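Inositol-3-phosphate synthase (Caenorhabditis elegans, PDB 1VKO) binds nicotinamide-adenine-dinucleotide in a Rossmann-type domain and is assembled here as four chains. Local coordinates at residues E168-A173 with E179-L184; Y296-G299 with N303-V306; L312-K317 with F472-S477. All coordinates share one frame; numbering follows the deposited sequence.

Interaction 1. Residues E168-A173 with E179-L184; sequences EAMGRA and ELQEKL
Met170 and Gln181 carry this contact between helix 168-173 and helix 178-188. The two short helical segments run antiparallel, at 168° between their directions, with axes 10.3 Å apart. They form a helical hairpin closed by a short loop.

The apolar part is a sulfur against alkyl groups. The Met170 and Gln181 side chains slide past each other in opposite directions, and Met170 SD lies 4.0 Å from Gln181 CG. Beyond the sulfur, the end of Met170 lies against Leu184, whose side chain it crosses at about a right angle. The detail there is uncertain, because the Met170 methyl is modelled too close to Leu184 CD1 to be real. Leu184 also packs on Phe97 and Ala98 of helix 87-100, and Met170 packs on Phe176 in the loop of the hairpin.

The polar part has no direct hydrogen bond between the two segments. Gln181 is extended beyond CG (chi2 -179°), which carries its amide across to the backbone of Met170 and Gly171. OE1 rests 3.5 Å from Gly171 CA. NE2 donates to a water at 3.0 Å from NE2, and the water donates in turn to Gly171 O, at 3.0 Å from its oxygen. NE2 also donates to Phe176 O, so the loop between the helices shares the same amide.

The hairpin lies far from the centre of the chain. The Met170 side chain is about 11 Å from the bound nicotinamide-adenine-dinucleotide. On another side of the first helix, Arg172 bonds to Gly85 O.

Two acceptors on NE2 fix the flip of the Gln181 amide. The helices are therefore joined by a water bridge and by sulfur and alkyl packing, not by charge.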
loop_
_atom_site.group_PDB
_atom_site.type_symbol
_atom_site.label_atom_id
_atom_site.label_comp_id
_atom_site.label_asym_id
_atom_site.label_seq_id
_atom_site.Cartn_x
_atom_site.Cartn_y
_atom_site.Cartn_z
ATOM N N GLU A 168 31.142 -5.488 -19.172
ATOM C CA GLU A 168 31.363 -4.935 -17.827
ATOM C C GLU A 168 30.248 -3.982 -17.482
ATOM O O GLU A 168 29.864 -3.801 -16.296
ATOM C CB GLU A 168 32.647 -4.130 -17.785
ATOM C CG GLU A 168 33.945 -4.865 -18.067
ATOM C CD GLU A 168 35.145 -3.907 -18.098
ATOM O OE1 GLU A 168 35.146 -2.942 -18.905
ATOM O OE2 GLU A 168 36.089 -4.107 -17.307
ATOM N N ALA A 169 29.759 -3.325 -18.528
ATOM C CA ALA A 169 28.630 -2.434 -18.444
ATOM C C ALA A 169 27.319 -3.131 -17.980
ATOM O O ALA A 169 26.482 -2.509 -17.358
ATOM C CB ALA A 169 28.441 -1.782 -19.799
ATOM N N MET A 170 27.128 -4.393 -18.354
ATOM C CA MET A 170 25.981 -5.191 -17.935
ATOM C C MET A 170 26.062 -5.613 -16.466
ATOM O O MET A 170 25.029 -5.634 -15.737
ATOM C CB MET A 170 25.913 -6.447 -18.743
ATOM C CG MET A 170 25.438 -6.296 -20.143
ATOM S SD MET A 170 25.220 -7.985 -20.697
ATOM C CE MET A 170 23.993 -7.564 -21.884
ATOM N N GLY A 171 27.274 -5.968 -16.049
ATOM C CA GLY A 171 27.558 -6.329 -14.679
ATOM C C GLY A 171 27.335 -5.135 -13.778
ATOM O O GLY A 171 26.825 -5.271 -12.650
ATOM N N ARG A 172 27.712 -3.964 -14.284
ATOM C CA ARG A 172 27.506 -2.696 -13.598
ATOM C C ARG A 172 26.027 -2.498 -13.404
ATOM O O ARG A 172 25.611 -2.189 -12.320
ATOM C CB ARG A 172 28.065 -1.552 -14.450
ATOM C CG ARG A 172 28.338 -0.253 -13.746
ATOM C CD ARG A 172 29.338 0.674 -14.477
ATOM N NE ARG A 172 29.147 0.739 -15.939
ATOM C CZ ARG A 172 29.964 1.381 -16.799
ATOM N NH1 ARG A 172 31.026 2.038 -16.336
ATOM N NH2 ARG A 172 29.716 1.377 -18.122
ATOM N N ALA A 173 25.239 -2.694 -14.462
ATOM C CA ALA A 173 23.844 -2.255 -14.476
ATOM C C ALA A 173 22.947 -3.146 -13.615
ATOM O O ALA A 173 22.029 -2.648 -12.929
ATOM C CB ALA A 173 23.348 -2.208 -15.897
ATOM N N GLU A 179 23.031 -15.544 -15.973
ATOM C CA GLU A 179 23.037 -16.424 -17.138
ATOM C C GLU A 179 22.983 -15.680 -18.435
ATOM O O GLU A 179 23.764 -15.986 -19.329
ATOM C CB GLU A 179 21.883 -17.421 -17.112
ATOM C CG GLU A 179 22.147 -18.624 -18.012
ATOM C CD GLU A 179 20.930 -19.513 -18.251
ATOM O OE1 GLU A 179 20.008 -19.564 -17.400
ATOM O OE2 GLU A 179 20.905 -20.171 -19.321
ATOM N N LEU A 180 22.065 -14.720 -18.544
ATOM C CA LEU A 180 21.881 -13.954 -19.798
ATOM C C LEU A 180 23.041 -13.010 -20.125
ATOM O O LEU A 180 23.269 -12.680 -21.295
ATOM C CB LEU A 180 20.523 -13.200 -19.819
ATOM C CG LEU A 180 20.165 -12.307 -21.020
ATOM C CD1 LEU A 180 20.195 -13.072 -22.357
ATOM C CD2 LEU A 180 18.789 -11.629 -20.775
ATOM N N GLN A 181 23.771 -12.573 -19.103
ATOM C CA GLN A 181 24.956 -11.742 -19.309
ATOM C C GLN A 181 26.053 -12.629 -19.883
ATOM O O GLN A 181 26.812 -12.199 -20.771
ATOM C CB GLN A 181 25.428 -11.096 -17.995
ATOM C CG GLN A 181 24.482 -10.021 -17.389
ATOM C CD GLN A 181 25.012 -9.411 -16.098
ATOM O OE1 GLN A 181 26.239 -9.286 -15.933
ATOM N NE2 GLN A 181 24.092 -9.047 -15.158
ATOM N N GLU A 182 26.142 -13.873 -19.410
ATOM C CA GLU A 182 27.142 -14.795 -19.994
ATOM C C GLU A 182 26.877 -15.139 -21.449
ATOM O O GLU A 182 27.769 -15.089 -22.252
ATOM C CB GLU A 182 27.326 -16.057 -19.155
ATOM C CG GLU A 182 28.542 -15.996 -18.230
ATOM C CD GLU A 182 28.597 -14.727 -17.394
ATOM O OE1 GLU A 182 27.852 -14.617 -16.378
ATOM O OE2 GLU A 182 29.400 -13.843 -17.759
ATOM N N LYS A 183 25.648 -15.464 -21.788
ATOM C CA LYS A 183 25.266 -15.689 -23.170
ATOM C C LYS A 183 25.564 -14.483 -24.045
ATOM O O LYS A 183 26.007 -14.639 -25.197
ATOM C CB LYS A 183 23.766 -16.025 -23.230
ATOM C CG LYS A 183 23.472 -17.484 -22.861
ATOM C CD LYS A 183 21.989 -17.767 -22.771
ATOM C CE LYS A 183 21.769 -19.260 -22.788
ATOM N NZ LYS A 183 20.377 -19.633 -23.158
ATOM N N LEU A 184 25.307 -13.271 -23.515
ATOM C CA LEU A 184 25.556 -12.032 -24.270
ATOM C C LEU A 184 27.014 -11.570 -24.316
ATOM O O LEU A 184 27.362 -10.680 -25.099
ATOM C CB LEU A 184 24.682 -10.920 -23.776
ATOM C CG LEU A 184 23.193 -10.960 -24.096
ATOM C CD1 LEU A 184 22.653 -9.954 -23.226
ATOM C CD2 LEU A 184 22.946 -10.572 -25.554
HETATM O O HOH W 1 25.155 -7.762 -12.674
#

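Interaction 2. Residues Y296-G299 with N303-V306; sequences YING and NTLV. With NAD (nicotinamide-adenine-dinucleotide), chain G.
Tyr296 packs against Thr304 and Leu305 where strand 295-298 of the parallel Rossmann-type sheet gives way to the loop before helix 307-316. This is a beta-alpha connection folded back on its own strand. Thr304 CG2 lies 4.2 Å from Tyr296 CE2, and Leu305 CD2 lies 4.2 Å from Tyr296 CD2. Both methyls approach the ring obliquely. Asn298 CB adds a looser contact to Leu305 CD1, at 4.3 Å.

One water joins the polar ends. It lies at the ring edge, in plane, 2.8 Å from Tyr296 OH. It is also hydrogen-bonded to Thr304 OG1, and it donates a weak bond to Asn298 OD1. CG of Tyr296 and of Asn298 lies anti to the backbone N (chi1 -172° and 174°), which directs their polar ends to this water.

Further out, Thr304 OG1 bonds to Ser282 OG. Asn298 grips the turn itself, with ND2 bonded to Gln302 O and OD1 to Ser300 N. Leu305 is the centre of an inverse gamma turn. The strand is held between strands 242-247 and 320-321. At its end the chain reaches the bound nicotinamide-adenine-dinucleotide, where Gly299 O comes 3.3 Å from C6N of the nicotinamide ring.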
loop_
_atom_site.group_PDB
_atom_site.type_symbol
_atom_site.label_atom_id
_atom_site.label_comp_id
_atom_site.label_asym_id
_atom_site.label_seq_id
_atom_site.Cartn_x
_atom_site.Cartn_y
_atom_site.Cartn_z
ATOM N N TYR A 296 17.768 13.927 -33.742
ATOM C CA TYR A 296 18.216 13.961 -32.379
ATOM C C TYR A 296 17.062 13.853 -31.377
ATOM O O TYR A 296 16.110 14.691 -31.397
ATOM C CB TYR A 296 19.064 15.218 -32.130
ATOM C CG TYR A 296 19.709 15.197 -30.761
ATOM C CD1 TYR A 296 20.899 14.506 -30.524
ATOM C CD2 TYR A 296 19.108 15.826 -29.704
ATOM C CE1 TYR A 296 21.465 14.483 -29.243
ATOM C CE2 TYR A 296 19.638 15.776 -28.442
ATOM C CZ TYR A 296 20.813 15.152 -28.204
ATOM O OH TYR A 296 21.324 15.166 -26.891
ATOM N N ILE A 297 17.159 12.818 -30.523
ATOM C CA ILE A 297 16.221 12.578 -29.391
ATOM C C ILE A 297 16.843 12.768 -28.012
ATOM O O ILE A 297 17.910 12.195 -27.710
ATOM C CB ILE A 297 15.596 11.135 -29.443
ATOM C CG1 ILE A 297 15.140 10.741 -30.862
ATOM C CG2 ILE A 297 14.463 10.969 -28.372
ATOM C CD1 ILE A 297 14.124 11.652 -31.475
ATOM N N ASN A 298 16.161 13.560 -27.180
ATOM C CA ASN A 298 16.561 13.845 -25.806
ATOM C C ASN A 298 15.707 13.045 -24.805
ATOM O O ASN A 298 14.530 13.386 -24.590
ATOM C CB ASN A 298 16.395 15.345 -25.505
ATOM C CG ASN A 298 16.676 15.698 -24.009
ATOM O OD1 ASN A 298 17.456 15.029 -23.334
ATOM N ND2 ASN A 298 16.041 16.759 -23.513
ATOM N N GLY A 299 16.320 12.019 -24.203
ATOM C CA GLY A 299 15.691 11.090 -23.286
ATOM C C GLY A 299 15.760 11.559 -21.841
ATOM O O GLY A 299 15.201 10.917 -20.937
ATOM N N ASN A 303 17.229 20.893 -20.773
ATOM C CA ASN A 303 16.617 21.715 -21.824
ATOM C C ASN A 303 17.455 21.868 -23.101
ATOM O O ASN A 303 17.581 22.962 -23.654
ATOM C CB ASN A 303 16.131 23.062 -21.279
ATOM C CG ASN A 303 17.235 23.895 -20.688
ATOM O OD1 ASN A 303 18.087 23.392 -19.984
ATOM N ND2 ASN A 303 17.211 25.196 -20.964
ATOM N N THR A 304 17.981 20.733 -23.584
ATOM C CA THR A 304 18.834 20.718 -24.738
ATOM C C THR A 304 18.237 21.467 -25.935
ATOM O O THR A 304 18.932 22.256 -26.587
ATOM C CB THR A 304 19.164 19.283 -25.171
ATOM O OG1 THR A 304 19.778 18.541 -24.095
ATOM C CG2 THR A 304 20.243 19.345 -26.250
ATOM N N LEU A 305 16.954 21.232 -26.203
ATOM C CA LEU A 305 16.280 21.760 -27.386
ATOM C C LEU A 305 15.757 23.186 -27.190
ATOM O O LEU A 305 14.579 23.481 -27.396
ATOM C CB LEU A 305 15.182 20.774 -27.825
ATOM C CG LEU A 305 15.715 19.324 -27.992
ATOM C CD1 LEU A 305 14.616 18.290 -28.159
ATOM C CD2 LEU A 305 16.708 19.218 -29.152
ATOM N N VAL A 306 16.659 24.065 -26.773
ATOM C CA VAL A 306 16.417 25.508 -26.749
ATOM C C VAL A 306 15.982 26.028 -28.143
ATOM O O VAL A 306 16.223 25.359 -29.157
ATOM C CB VAL A 306 17.677 26.267 -26.248
ATOM C CG1 VAL A 306 17.950 25.921 -24.797
ATOM C CG2 VAL A 306 18.896 25.928 -27.100
HETATM P PA NAD G . 23.169 5.448 -16.147
HETATM O O1A NAD G . 24.046 6.122 -15.205
HETATM O O2A NAD G . 23.241 3.998 -15.902
HETATM O O5B NAD G . 23.622 5.879 -17.605
HETATM C C5B NAD G . 24.332 7.065 -17.802
HETATM C C4B NAD G . 25.558 6.728 -18.631
HETATM O O4B NAD G . 25.910 7.868 -19.382
HETATM C C3B NAD G . 26.749 6.386 -17.781
HETATM O O3B NAD G . 27.427 5.382 -18.521
HETATM C C2B NAD G . 27.639 7.595 -17.809
HETATM O O2B NAD G . 28.955 7.073 -17.984
HETATM C C1B NAD G . 27.223 8.265 -19.115
HETATM N N9A NAD G . 27.432 9.724 -19.298
HETATM C C8A NAD G . 27.312 10.750 -18.411
HETATM N N7A NAD G . 27.628 11.900 -19.047
HETATM C C5A NAD G . 27.956 11.656 -20.329
HETATM C C6A NAD G . 28.391 12.457 -21.400
HETATM N N6A NAD G . 28.618 13.777 -21.295
HETATM N N1A NAD G . 28.673 11.855 -22.599
HETATM C C2A NAD G . 28.566 10.503 -22.743
HETATM N N3A NAD G . 28.186 9.744 -21.683
HETATM C C4A NAD G . 27.868 10.288 -20.488
HETATM O O3 NAD G . 21.646 5.997 -16.062
HETATM P PN NAD G . 20.493 5.283 -16.897
HETATM O O1N NAD G . 21.143 4.616 -18.056
HETATM O O2N NAD G . 19.705 4.481 -15.959
HETATM O O5D NAD G . 19.627 6.479 -17.569
HETATM C C5D NAD G . 20.264 7.554 -18.237
HETATM C C4D NAD G . 19.405 8.828 -18.349
HETATM O O4D NAD G . 18.107 8.509 -18.788
HETATM C C3D NAD G . 19.244 9.594 -17.031
HETATM O O3D NAD G . 19.327 10.966 -17.299
HETATM C C2D NAD G . 17.801 9.356 -16.664
HETATM O O2D NAD G . 17.174 10.408 -15.948
HETATM C C1D NAD G . 17.173 9.242 -18.026
HETATM N N1N NAD G . 15.878 8.606 -17.807
HETATM C C2N NAD G . 15.818 7.346 -17.300
HETATM C C3N NAD G . 14.583 6.780 -17.075
HETATM C C7N NAD G . 14.569 5.309 -16.897
HETATM O O7N NAD G . 15.843 4.691 -16.867
HETATM N N7N NAD G . 13.405 4.654 -16.800
HETATM C C4N NAD G . 13.396 7.475 -17.377
HETATM C C5N NAD G . 13.481 8.758 -17.871
HETATM C C6N NAD G . 14.744 9.331 -18.079
HETATM O O HOH W 2 19.808 15.821 -24.640
#

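Interaction 3. Residues L312-K317 with F472-S477; sequences LAERHK and FHSVLS
ND1 of His473, the residue whose ring lies next to the Glu314 carboxylate, accepts the backbone N-H of Val475, with 3.0 Å from Val475 N to ND1. The bond is almost straight, at 174°, and the nitrogen lies in the ring plane. It ties the ring edge to its own loop and limits rotation of the ring. The ring reaches this place because CG is anti to the backbone N of His473 (chi1 -163°).

The far side of the same ring meets the helix. Glu314 extends beyond CG, and its OE2 comes within 3.1 Å of His473 NE2. The carboxylate arrives obliquely, with its plane 68° from that of the ring. Nearer the helix, Glu314 CG is 4.1 Å from His473 CE1.

The contact joins the last turns of helix 307-316 to a loop that borders the parallel Rossmann-type sheet. Strand 320-321 is the outermost strand of that sheet on this side. Ser474 and Leu476 make backbone hydrogen bonds to its Val320, and Ala313 packs on the same residue. The helix ends in a Schellman motif, with Lys317 at positive phi.

Ser474 makes the other part of the contact. Its CB points at the helix, and OG rests on the backbone, 3.3 Å from Glu314 CA. The same OG is 3.5 Å from Ala313 O. Ala313 CB faces Ser474 CB at 4.3 Å.

Behind the loop is the second subunit. Phe472 makes an edge-to-face ring contact with Phe526 of that subunit, and His473 makes backbone hydrogen bonds to it. The His473 side chain also packs on Phe526 of the second subunit and on Pro489 of its own chain.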
loop_
_atom_site.group_PDB
_atom_site.type_symbol
_atom_site.label_atom_id
_atom_site.label_comp_id
_atom_site.label_asym_id
_atom_site.label_seq_id
_atom_site.Cartn_x
_atom_site.Cartn_y
_atom_site.Cartn_z
ATOM N N LEU A 312 17.617 25.471 -35.705
ATOM C CA LEU A 312 18.709 24.882 -36.482
ATOM C C LEU A 312 18.253 23.584 -37.135
ATOM O O LEU A 312 18.599 23.281 -38.278
ATOM C CB LEU A 312 19.956 24.666 -35.601
ATOM C CG LEU A 312 21.265 24.199 -36.280
ATOM C CD1 LEU A 312 21.941 25.265 -37.183
ATOM C CD2 LEU A 312 22.230 23.699 -35.238
ATOM N N ALA A 313 17.456 22.814 -36.396
ATOM C CA ALA A 313 16.833 21.643 -36.963
ATOM C C ALA A 313 15.847 22.009 -38.090
ATOM O O ALA A 313 15.816 21.327 -39.114
ATOM C CB ALA A 313 16.154 20.851 -35.884
ATOM N N GLU A 314 15.032 23.057 -37.904
ATOM C CA GLU A 314 14.084 23.493 -38.956
ATOM C C GLU A 314 14.880 23.794 -40.238
ATOM O O GLU A 314 14.510 23.383 -41.332
ATOM C CB GLU A 314 13.254 24.741 -38.539
ATOM C CG GLU A 314 11.980 24.502 -37.698
ATOM C CD GLU A 314 11.479 25.752 -36.927
ATOM O OE1 GLU A 314 12.175 26.805 -36.892
ATOM O OE2 GLU A 314 10.379 25.686 -36.319
ATOM N N ARG A 315 15.991 24.501 -40.068
ATOM C CA ARG A 315 16.809 24.963 -41.174
ATOM C C ARG A 315 17.543 23.834 -41.860
ATOM O O ARG A 315 17.892 23.947 -43.030
ATOM C CB ARG A 315 17.811 25.996 -40.673
ATOM C CG ARG A 315 17.791 27.286 -41.477
ATOM C CD ARG A 315 18.448 28.459 -40.775
ATOM N NE ARG A 315 19.840 28.162 -40.465
ATOM C CZ ARG A 315 20.609 28.954 -39.745
ATOM N NH1 ARG A 315 20.090 30.081 -39.270
ATOM N NH2 ARG A 315 21.882 28.625 -39.493
ATOM N N HIS A 316 17.775 22.739 -41.153
ATOM C CA HIS A 316 18.561 21.637 -41.723
ATOM C C HIS A 316 17.737 20.414 -42.114
ATOM O O HIS A 316 18.284 19.411 -42.586
ATOM C CB HIS A 316 19.741 21.272 -40.816
ATOM C CG HIS A 316 20.961 22.099 -41.064
ATOM N ND1 HIS A 316 21.125 23.364 -40.540
ATOM C CD2 HIS A 316 22.071 21.852 -41.798
ATOM C CE1 HIS A 316 22.285 23.863 -40.934
ATOM N NE2 HIS A 316 22.878 22.965 -41.699
ATOM N N LYS A 317 16.420 20.526 -41.940
ATOM C CA LYS A 317 15.464 19.501 -42.357
ATOM C C LYS A 317 15.634 18.155 -41.641
ATOM O O LYS A 317 15.594 17.068 -42.244
ATOM C CB LYS A 317 15.448 19.358 -43.890
ATOM C CG LYS A 317 14.392 20.218 -44.604
ATOM C CD LYS A 317 14.563 21.725 -44.372
ATOM C CE LYS A 317 14.036 22.525 -45.575
ATOM N N PHE A 472 6.595 16.437 -42.129
ATOM C CA PHE A 472 6.083 17.040 -40.886
ATOM C C PHE A 472 7.042 18.096 -40.277
ATOM O O PHE A 472 8.228 18.135 -40.621
ATOM C CB PHE A 472 5.813 15.923 -39.884
ATOM C CG PHE A 472 4.767 14.919 -40.341
ATOM C CD1 PHE A 472 3.711 15.305 -41.180
ATOM C CD2 PHE A 472 4.801 13.600 -39.876
ATOM C CE1 PHE A 472 2.721 14.391 -41.576
ATOM C CE2 PHE A 472 3.821 12.670 -40.265
ATOM C CZ PHE A 472 2.777 13.072 -41.128
ATOM N N HIS A 473 6.539 18.943 -39.370
ATOM C CA HIS A 473 7.398 19.844 -38.583
ATOM C C HIS A 473 8.596 19.102 -37.955
ATOM O O HIS A 473 8.458 17.953 -37.575
ATOM C CB HIS A 473 6.586 20.542 -37.486
ATOM C CG HIS A 473 7.267 21.746 -36.903
ATOM N ND1 HIS A 473 8.361 21.656 -36.070
ATOM C CD2 HIS A 473 7.021 23.071 -37.047
ATOM C CE1 HIS A 473 8.761 22.867 -35.727
ATOM N NE2 HIS A 473 7.965 23.744 -36.305
ATOM N N SER A 474 9.762 19.760 -37.862
ATOM C CA SER A 474 10.972 19.179 -37.243
ATOM C C SER A 474 10.778 18.672 -35.823
ATOM O O SER A 474 11.391 17.672 -35.439
ATOM C CB SER A 474 12.135 20.181 -37.211
ATOM O OG SER A 474 12.429 20.681 -38.498
ATOM N N VAL A 475 9.979 19.382 -35.028
ATOM C CA VAL A 475 9.802 19.032 -33.618
ATOM C C VAL A 475 8.727 18.003 -33.585
ATOM O O VAL A 475 7.528 18.360 -33.602
ATOM C CB VAL A 475 9.303 20.216 -32.737
ATOM C CG1 VAL A 475 9.130 19.756 -31.277
ATOM C CG2 VAL A 475 10.257 21.376 -32.782
ATOM N N LEU A 476 9.114 16.732 -33.559
ATOM C CA LEU A 476 8.108 15.729 -33.775
ATOM C C LEU A 476 7.389 15.260 -32.546
ATOM O O LEU A 476 7.782 14.286 -31.879
ATOM C CB LEU A 476 8.494 14.645 -34.807
ATOM C CG LEU A 476 9.200 13.335 -34.501
ATOM C CD1 LEU A 476 9.495 12.639 -35.790
ATOM C CD2 LEU A 476 10.452 13.646 -33.807
ATOM N N SER A 477 6.317 16.004 -32.262
ATOM C CA SER A 477 5.499 15.833 -31.092
ATOM C C SER A 477 4.726 14.525 -31.019
ATOM O O SER A 477 4.328 14.133 -29.939
ATOM C CB SER A 477 4.549 17.035 -30.920
ATOM O OG SER A 477 3.885 17.385 -32.129
#

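In the fold
Interactions 2 and 3 belong to neighbouring parts of the Rossmann-type domain. Strand 295-298 leads into helix 307-316, and the two contacts come within about 5 Å at their nearest atoms. Interaction 2 is fully buried, and one of its segments reaches the dinucleotide. Interaction 3 is partly buried and lies beside a subunit interface. Interaction 1 is separate from interaction 3, about 38 Å between centres and on the opposite side of the chain's centre. It is a largely buried helix pair far from the middle of the chain. Interactions 1 and 2 each use a bridging water. Interaction 3 has no bridging water among its atoms; a carboxylate lies close to an imidazole, and a serine packs on the helix backbone.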